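Local coordinates for protein angiotensin-converting enzyme (Anopheles gambiae, PDB 6S1Y) that probably hydrolyses peptides as a zinc-dependent metallopeptidase of the angiotensin-converting enzyme family, at residues H508-A513 and E559-E564; D208-Q213 and M567-I572. All blocks are in the same frame, centred on the assembly; numbering follows the deposited sequence. Where two conformers were deposited one is given.

Both interactions lie on the same side of the centre of this largely helical angiotensin-converting-enzyme fold, their centres about 17 Å apart. Helix 495-514 supplies one side of interaction 1 and, through V502, also packs against V210 and M567 of interaction 2. Helices 554-562 and 570-575 follow each other in the chain, so one passage of polypeptide serves both contacts. Interaction 1 is nested within the long loop that interaction 2 closes by bringing helix 203-233 against residues 567-572. The two contacts meet at R509, whose CZ packs 3.8 Å from A571 CB. A surface contact is thereby joined to a buried one.

Interaction 1. Residues H508-A513 and E559-E564; sequences HRAACA and EVLTGE
A510 rests its methyl group on L561 and T562, where helix 495-514 packs on the C-terminal turn of helix 554-562, which ends in an ST turn at T562. This is the tight part. A510 points from helix 495-514 toward the other segment, and its CB lies 3.3 Å from the backbone carbonyl oxygen of L561, a close van der Waals contact of methyl with carbonyl and not a hydrogen bond. Two side chains meet the same methyl: L561 brings CG to within 4.1 Å of A510 CB, while T562 approaches it with CG2. The small alanine lets the backbones come close, with 5.4 Å between A510 CA and T562 CA. Beyond A510, L561 is buried against F507 and against L542 and M545 of helix 536-547. On the far side of helix 495-514, C512 is tied by a disulfide to C530, and H508 NE2 hydrogen-bonds to L527 O.

T562 faces two ways. With chi1 at 77°, OG1 sits between the backbone N and the carbonyl carbon, where it accepts a hydrogen bond from E564 N at 2.9 Å; CG2 stays beside the backbone N and takes up the apolar contact. G563, with positive phi, ends the helix and turns the chain so that E564 heads back toward helix 495-514.

The loose, solvent side is the R509-E564 pair, both partly exposed and joined mainly through water. R509 bends at chi3 (66°) and reaches across E564 at about a right angle, the guanidinium and carboxylate planes 67° apart. Their direct salt bridge is long, 3.7 Å from R509 NH2 to E564 OE1, with the carboxylate oxygen near the plane of the guanidinium, at its edge. Water completes the link: it lies in the guanidinium plane, accepting from R509 NH2 at 2.9 Å and donating to E564 OE2 at 2.8 Å.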
ATOM      1  N   HIS A 508     -13.178   3.812  -9.672  1.00 46.75           N
ATOM      2  CA  HIS A 508     -14.155   4.697  -9.041  1.00 47.85           C
ATOM      3  C   HIS A 508     -15.031   5.388 -10.078  1.00 49.29           C
ATOM      4  O   HIS A 508     -16.245   5.516  -9.888  1.00 51.08           O
ATOM      5  CB  HIS A 508     -13.417   5.729  -8.187  1.00 48.36           C
ATOM      6  CG  HIS A 508     -14.297   6.748  -7.523  1.00 47.14           C
ATOM      7  ND1 HIS A 508     -15.188   6.427  -6.528  1.00 46.52           N
ATOM      8  CD2 HIS A 508     -14.373   8.091  -7.671  1.00 47.80           C
ATOM      9  CE1 HIS A 508     -15.784   7.521  -6.095  1.00 46.85           C
ATOM     10  NE2 HIS A 508     -15.313   8.545  -6.778  1.00 48.46           N
ATOM     11  N   ARG A 509     -14.429   5.868 -11.164  1.00 48.09           N
ATOM     12  CA  ARG A 509     -15.197   6.554 -12.194  1.00 49.29           C
ATOM     13  C   ARG A 509     -16.220   5.614 -12.817  1.00 51.15           C
ATOM     14  O   ARG A 509     -17.377   5.997 -13.026  1.00 52.32           O
ATOM     15  CB  ARG A 509     -14.257   7.100 -13.265  1.00 48.86           C
ATOM     16  CG  ARG A 509     -14.968   7.716 -14.484  1.00 52.25           C
ATOM     17  CD  ARG A 509     -14.019   8.496 -15.374  1.00 51.03           C
ATOM     18  NE  ARG A 509     -13.024   7.642 -16.000  1.00 51.28           N
ATOM     19  CZ  ARG A 509     -12.032   8.085 -16.762  1.00 54.41           C
ATOM     20  NH1 ARG A 509     -11.900   9.391 -16.995  1.00 55.32           N
ATOM     21  NH2 ARG A 509     -11.169   7.224 -17.288  1.00 54.58           N
ATOM     22  N   ALA A 510     -15.808   4.383 -13.119  1.00 50.54           N
ATOM     23  CA  ALA A 510     -16.722   3.413 -13.703  1.00 49.65           C
ATOM     24  C   ALA A 510     -17.839   3.054 -12.736  1.00 51.77           C
ATOM     25  O   ALA A 510     -18.999   2.920 -13.138  1.00 52.30           O
ATOM     26  CB  ALA A 510     -15.945   2.164 -14.121  1.00 50.15           C
ATOM     27  N   ALA A 511     -17.525   2.915 -11.452  1.00 50.23           N
ATOM     28  CA  ALA A 511     -18.565   2.524 -10.509  1.00 52.47           C
ATOM     29  C   ALA A 511     -19.553   3.654 -10.267  1.00 53.49           C
ATOM     30  O   ALA A 511     -20.754   3.404 -10.091  1.00 52.51           O
ATOM     31  CB  ALA A 511     -17.941   2.068  -9.186  1.00 49.16           C
ATOM     32  N   CYS A 512     -19.065   4.898 -10.213  1.00 52.63           N
ATOM     33  CA  CYS A 512     -19.965   6.036 -10.075  1.00 53.49           C
ATOM     34  C   CYS A 512     -20.866   6.162 -11.296  1.00 52.72           C
ATOM     35  O   CYS A 512     -22.061   6.429 -11.168  1.00 55.01           O
ATOM     36  CB  CYS A 512     -19.159   7.317  -9.855  1.00 54.69           C
ATOM     37  SG  CYS A 512     -18.124   7.271  -8.360  1.00 54.16           S
ATOM     38  N   ALA A 513     -20.313   5.961 -12.491  1.00 52.93           N
ATOM     39  CA  ALA A 513     -21.135   5.963 -13.697  1.00 54.49           C
ATOM     40  C   ALA A 513     -22.288   4.962 -13.576  1.00 55.80           C
ATOM     41  O   ALA A 513     -23.465   5.314 -13.748  1.00 55.55           O
ATOM     42  CB  ALA A 513     -20.262   5.630 -14.905  1.00 51.52           C
ATOM     43  N   GLU A 559     -11.171  -4.206 -18.343  1.00 56.08           N
ATOM     44  CA  GLU A 559     -12.255  -3.935 -19.276  1.00 56.24           C
ATOM     45  C   GLU A 559     -13.607  -4.359 -18.723  1.00 54.99           C
ATOM     46  O   GLU A 559     -14.618  -3.706 -18.992  1.00 55.31           O
ATOM     47  CB  GLU A 559     -11.994  -4.637 -20.604  1.00 57.92           C
ATOM     48  CG  GLU A 559     -13.102  -4.397 -21.595  1.00 58.77           C
ATOM     49  CD  GLU A 559     -12.695  -4.672 -23.021  1.00 60.21           C
ATOM     50  OE1 GLU A 559     -11.869  -5.587 -23.251  1.00 61.49           O
ATOM     51  OE2 GLU A 559     -13.212  -3.960 -23.911  1.00 65.02           O
ATOM     52  N   VAL A 560     -13.645  -5.418 -17.915  1.00 55.04           N
ATOM     53  CA  VAL A 560     -14.914  -5.903 -17.378  1.00 54.11           C
ATOM     54  C   VAL A 560     -15.636  -4.803 -16.621  1.00 56.13           C
ATOM     55  O   VAL A 560     -16.875  -4.710 -16.642  1.00 56.98           O
ATOM     56  CB  VAL A 560     -14.670  -7.132 -16.479  1.00 56.16           C
ATOM     57  CG1 VAL A 560     -15.857  -7.362 -15.531  1.00 57.67           C
ATOM     58  CG2 VAL A 560     -14.399  -8.352 -17.319  1.00 54.47           C
ATOM     59  N   LEU A 561     -14.885  -3.980 -15.902  1.00 56.17           N
ATOM     60  CA  LEU A 561     -15.491  -2.924 -15.100  1.00 55.16           C
ATOM     61  C   LEU A 561     -15.495  -1.569 -15.787  1.00 53.83           C
ATOM     62  O   LEU A 561     -16.424  -0.787 -15.573  1.00 55.45           O
ATOM     63  CB  LEU A 561     -14.754  -2.797 -13.770  1.00 55.49           C
ATOM     64  CG  LEU A 561     -15.226  -1.669 -12.865  1.00 52.79           C
ATOM     65  CD1 LEU A 561     -16.693  -1.759 -12.617  1.00 55.33           C
ATOM     66  CD2 LEU A 561     -14.457  -1.739 -11.568  1.00 52.66           C
ATOM     67  N   THR A 562     -14.496  -1.279 -16.611  1.00 54.01           N
ATOM     68  CA  THR A 562     -14.297   0.066 -17.128  1.00 54.45           C
ATOM     69  C   THR A 562     -14.506   0.199 -18.627  1.00 56.55           C
ATOM     70  O   THR A 562     -14.597   1.331 -19.116  1.00 58.85           O
ATOM     71  CB  THR A 562     -12.872   0.550 -16.805  1.00 52.41           C
ATOM     72  OG1 THR A 562     -11.934  -0.052 -17.702  1.00 54.25           O
ATOM     73  CG2 THR A 562     -12.490   0.183 -15.382  1.00 52.28           C
ATOM     74  N   GLY A 563     -14.564  -0.904 -19.373  1.00 54.36           N
ATOM     75  CA  GLY A 563     -14.561  -0.809 -20.814  1.00 55.31           C
ATOM     76  C   GLY A 563     -13.248  -0.351 -21.407  1.00 57.83           C
ATOM     77  O   GLY A 563     -13.131  -0.253 -22.634  1.00 59.33           O
ATOM     78  N   GLU A 564     -12.259  -0.069 -20.578  1.00 57.57           N
ATOM     79  CA  GLU A 564     -10.933   0.293 -21.033  1.00 57.58           C
ATOM     80  C   GLU A 564      -9.987  -0.839 -20.675  1.00 56.26           C
ATOM     81  O   GLU A 564     -10.254  -1.642 -19.776  1.00 57.23           O
ATOM     82  CB  GLU A 564     -10.468   1.603 -20.405  1.00 60.63           C
ATOM     83  CG  GLU A 564     -11.257   2.820 -20.853  1.00 67.18           C
ATOM     84  CD  GLU A 564     -10.920   4.047 -20.032  1.00 74.52           C
ATOM     85  OE1 GLU A 564     -10.693   3.894 -18.796  1.00 68.16           O
ATOM     86  OE2 GLU A 564     -10.887   5.148 -20.629  1.00 74.36           O
TER
HETATM   87  O   HOH W   1      -9.118   6.886 -19.288  1.00 58.93           O

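Interaction 2. Residues D208-Q213 and M567-I572; sequences DDVIEQ and MSADAI
Q213 NE2 reaches across to A569 by way of a water, where the S568 side chain caps the turn leading into helix 570-575, packed beside the long helix 203-233. The water accepts twice, from Q213 NE2 at 2.9 Å and from A569 N at 2.8 Å, so it takes up the backbone N-H of A569. NE2 also makes a weak hydrogen bond back to D209 O, one turn earlier, which may help hold the amide. Next to this polar link, A569 CB points at helix 203-233 and packs against the Q213 amide, 4.0 Å from NE2, at the exposed edge. The buried apolar part is A569 with V210 and V210 with M567: A569 CB meets V210 CG1 at 4.2 Å. V210 divides its branches: with CG1 anti to the backbone N (chi1 171°), CG2 is turned to the M567 methyl, CE, 4.3 Å off. M567 also packs on V502 of helix 495-514 and on F203, so the contact joins three parts of the fold. S568 turns away from V210; its backbone N bonds Q506 OE1, and its OG makes the capping bond, accepting from D570 N at 3.1 Å with an N-H...O angle of 165°.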
ATOM      1  N   ASP A 208       6.734   5.955 -15.424  1.00 46.95           N
ATOM      2  CA  ASP A 208       7.399   7.239 -15.641  1.00 47.16           C
ATOM      3  C   ASP A 208       6.446   8.244 -16.289  1.00 46.61           C
ATOM      4  O   ASP A 208       6.424   9.423 -15.922  1.00 45.75           O
ATOM      5  CB  ASP A 208       8.638   7.058 -16.521  1.00 48.12           C
ATOM      6  CG  ASP A 208       9.725   6.204 -15.873  1.00 53.57           C
ATOM      7  OD1 ASP A 208       9.660   5.884 -14.656  1.00 53.82           O
ATOM      8  OD2 ASP A 208      10.678   5.843 -16.602  1.00 57.78           O
ATOM      9  N   ASP A 209       5.646   7.810 -17.256  1.00 45.92           N
ATOM     10  CA  ASP A 209       4.743   8.758 -17.902  1.00 46.04           C
ATOM     11  C   ASP A 209       3.682   9.270 -16.936  1.00 46.60           C
ATOM     12  O   ASP A 209       3.291  10.440 -17.005  1.00 46.64           O
ATOM     13  CB  ASP A 209       4.068   8.126 -19.112  1.00 48.87           C
ATOM     14  CG  ASP A 209       5.036   7.822 -20.225  1.00 51.52           C
ATOM     15  OD1 ASP A 209       6.205   8.286 -20.170  1.00 52.76           O
ATOM     16  OD2 ASP A 209       4.613   7.106 -21.156  1.00 54.17           O
ATOM     17  N   VAL A 210       3.182   8.419 -16.032  1.00 45.55           N
ATOM     18  CA  VAL A 210       2.190   8.903 -15.078  1.00 45.20           C
ATOM     19  C   VAL A 210       2.826   9.898 -14.111  1.00 43.87           C
ATOM     20  O   VAL A 210       2.229  10.931 -13.778  1.00 41.44           O
ATOM     21  CB  VAL A 210       1.527   7.728 -14.335  1.00 45.89           C
ATOM     22  CG1 VAL A 210       0.683   8.243 -13.203  1.00 44.67           C
ATOM     23  CG2 VAL A 210       0.693   6.894 -15.324  1.00 47.22           C
ATOM     24  N   ILE A 211       4.050   9.619 -13.660  1.00 43.59           N
ATOM     25  CA  ILE A 211       4.731  10.539 -12.746  1.00 44.43           C
ATOM     26  C   ILE A 211       4.879  11.911 -13.385  1.00 44.61           C
ATOM     27  O   ILE A 211       4.694  12.937 -12.721  1.00 42.36           O
ATOM     28  CB  ILE A 211       6.098   9.979 -12.326  1.00 45.25           C
ATOM     29  CG1 ILE A 211       5.944   9.054 -11.122  1.00 46.04           C
ATOM     30  CG2 ILE A 211       7.042  11.111 -11.958  1.00 43.66           C
ATOM     31  CD1 ILE A 211       5.506   9.779  -9.811  1.00 42.10           C
ATOM     32  N   GLU A 212       5.201  11.960 -14.683  1.00 44.56           N
ATOM     33  CA  GLU A 212       5.372  13.253 -15.331  1.00 44.92           C
ATOM     34  C   GLU A 212       4.052  13.990 -15.488  1.00 44.52           C
ATOM     35  O   GLU A 212       4.035  15.223 -15.445  1.00 46.04           O
ATOM     36  CB  GLU A 212       6.056  13.083 -16.695  1.00 49.05           C
ATOM     37  CG  GLU A 212       6.373  14.416 -17.396  1.00 54.46           C
ATOM     38  CD  GLU A 212       7.159  15.406 -16.516  1.00 56.71           C
ATOM     39  OE1 GLU A 212       7.966  14.978 -15.636  1.00 56.39           O
ATOM     40  OE2 GLU A 212       6.943  16.621 -16.705  1.00 56.91           O
ATOM     41  N   GLN A 213       2.938  13.270 -15.663  1.00 43.96           N
ATOM     42  CA  GLN A 213       1.642  13.945 -15.761  1.00 44.07           C
ATOM     43  C   GLN A 213       1.174  14.452 -14.407  1.00 42.90           C
ATOM     44  O   GLN A 213       0.504  15.480 -14.326  1.00 42.27           O
ATOM     45  CB  GLN A 213       0.578  13.011 -16.326  1.00 44.83           C
ATOM     46  CG  GLN A 213       0.844  12.502 -17.728  1.00 47.35           C
ATOM     47  CD  GLN A 213      -0.211  11.511 -18.154  1.00 49.69           C
ATOM     48  OE1 GLN A 213      -1.325  11.898 -18.500  1.00 57.25           O
ATOM     49  NE2 GLN A 213       0.109  10.228 -18.083  1.00 47.82           N
ATOM     50  N   MET A 567      -4.139   1.136 -17.992  1.00 52.59           N
ATOM     51  CA  MET A 567      -3.949   2.109 -16.925  1.00 51.70           C
ATOM     52  C   MET A 567      -3.786   3.500 -17.530  1.00 50.45           C
ATOM     53  O   MET A 567      -3.033   3.691 -18.496  1.00 48.96           O
ATOM     54  CB  MET A 567      -2.718   1.730 -16.107  1.00 50.53           C
ATOM     55  CG  MET A 567      -2.220   2.774 -15.134  1.00 50.37           C
ATOM     56  SD  MET A 567      -0.831   2.129 -14.150  1.00 51.81           S
ATOM     57  CE  MET A 567       0.581   2.552 -15.194  1.00 51.57           C
ATOM     58  N   SER A 568      -4.512   4.463 -16.973  1.00 48.34           N
ATOM     59  CA  SER A 568      -4.478   5.824 -17.481  1.00 50.39           C
ATOM     60  C   SER A 568      -4.661   6.780 -16.324  1.00 47.35           C
ATOM     61  O   SER A 568      -5.488   6.537 -15.442  1.00 46.62           O
ATOM     62  CB  SER A 568      -5.562   6.083 -18.523  1.00 51.09           C
ATOM     63  OG  SER A 568      -5.582   7.458 -18.864  1.00 52.82           O
ATOM     64  N   ALA A 569      -3.865   7.851 -16.325  1.00 48.79           N
ATOM     65  CA  ALA A 569      -3.980   8.911 -15.329  1.00 48.73           C
ATOM     66  C   ALA A 569      -5.108   9.892 -15.615  1.00 47.29           C
ATOM     67  O   ALA A 569      -5.252  10.863 -14.858  1.00 47.73           O
ATOM     68  CB  ALA A 569      -2.668   9.691 -15.240  1.00 49.71           C
ATOM     69  N   ASP A 570      -5.891   9.671 -16.676  0.51 47.36           N
ATOM     70  CA  ASP A 570      -6.989  10.573 -17.017  0.51 48.33           C
ATOM     71  C   ASP A 570      -7.921  10.759 -15.829  0.51 47.39           C
ATOM     72  O   ASP A 570      -8.237  11.891 -15.439  0.51 47.18           O
ATOM     73  CB  ASP A 570      -7.741  10.013 -18.238  0.51 50.86           C
ATOM     74  CG  ASP A 570      -8.981  10.826 -18.624  0.51 51.73           C
ATOM     75  OD1 ASP A 570      -9.159  11.963 -18.130  0.51 51.43           O
ATOM     76  OD2 ASP A 570      -9.776  10.308 -19.450  0.51 52.68           O
ATOM     77  N   ALA A 571      -8.335   9.647 -15.215  1.00 48.00           N
ATOM     78  CA  ALA A 571      -9.323   9.698 -14.140  1.00 47.64           C
ATOM     79  C   ALA A 571      -8.811  10.504 -12.954  1.00 44.56           C
ATOM     80  O   ALA A 571      -9.512  11.379 -12.435  1.00 45.85           O
ATOM     81  CB  ALA A 571      -9.708   8.281 -13.699  1.00 47.01           C
ATOM     82  N   ILE A 572      -7.583  10.233 -12.518  1.00 44.01           N
ATOM     83  CA  ILE A 572      -7.074  10.907 -11.323  1.00 45.45           C
ATOM     84  C   ILE A 572      -6.757  12.373 -11.605  1.00 42.72           C
ATOM     85  O   ILE A 572      -6.952  13.222 -10.732  1.00 43.06           O
ATOM     86  CB  ILE A 572      -5.844  10.165 -10.751  1.00 43.73           C
ATOM     87  CG1 ILE A 572      -5.465  10.779  -9.408  1.00 44.09           C
ATOM     88  CG2 ILE A 572      -4.666  10.207 -11.695  1.00 42.91           C
ATOM     89  CD1 ILE A 572      -4.259  10.130  -8.732  1.00 45.00           C
TER
HETATM   90  O   HOH W   2      -1.971   8.256 -18.291  1.00 52.23           O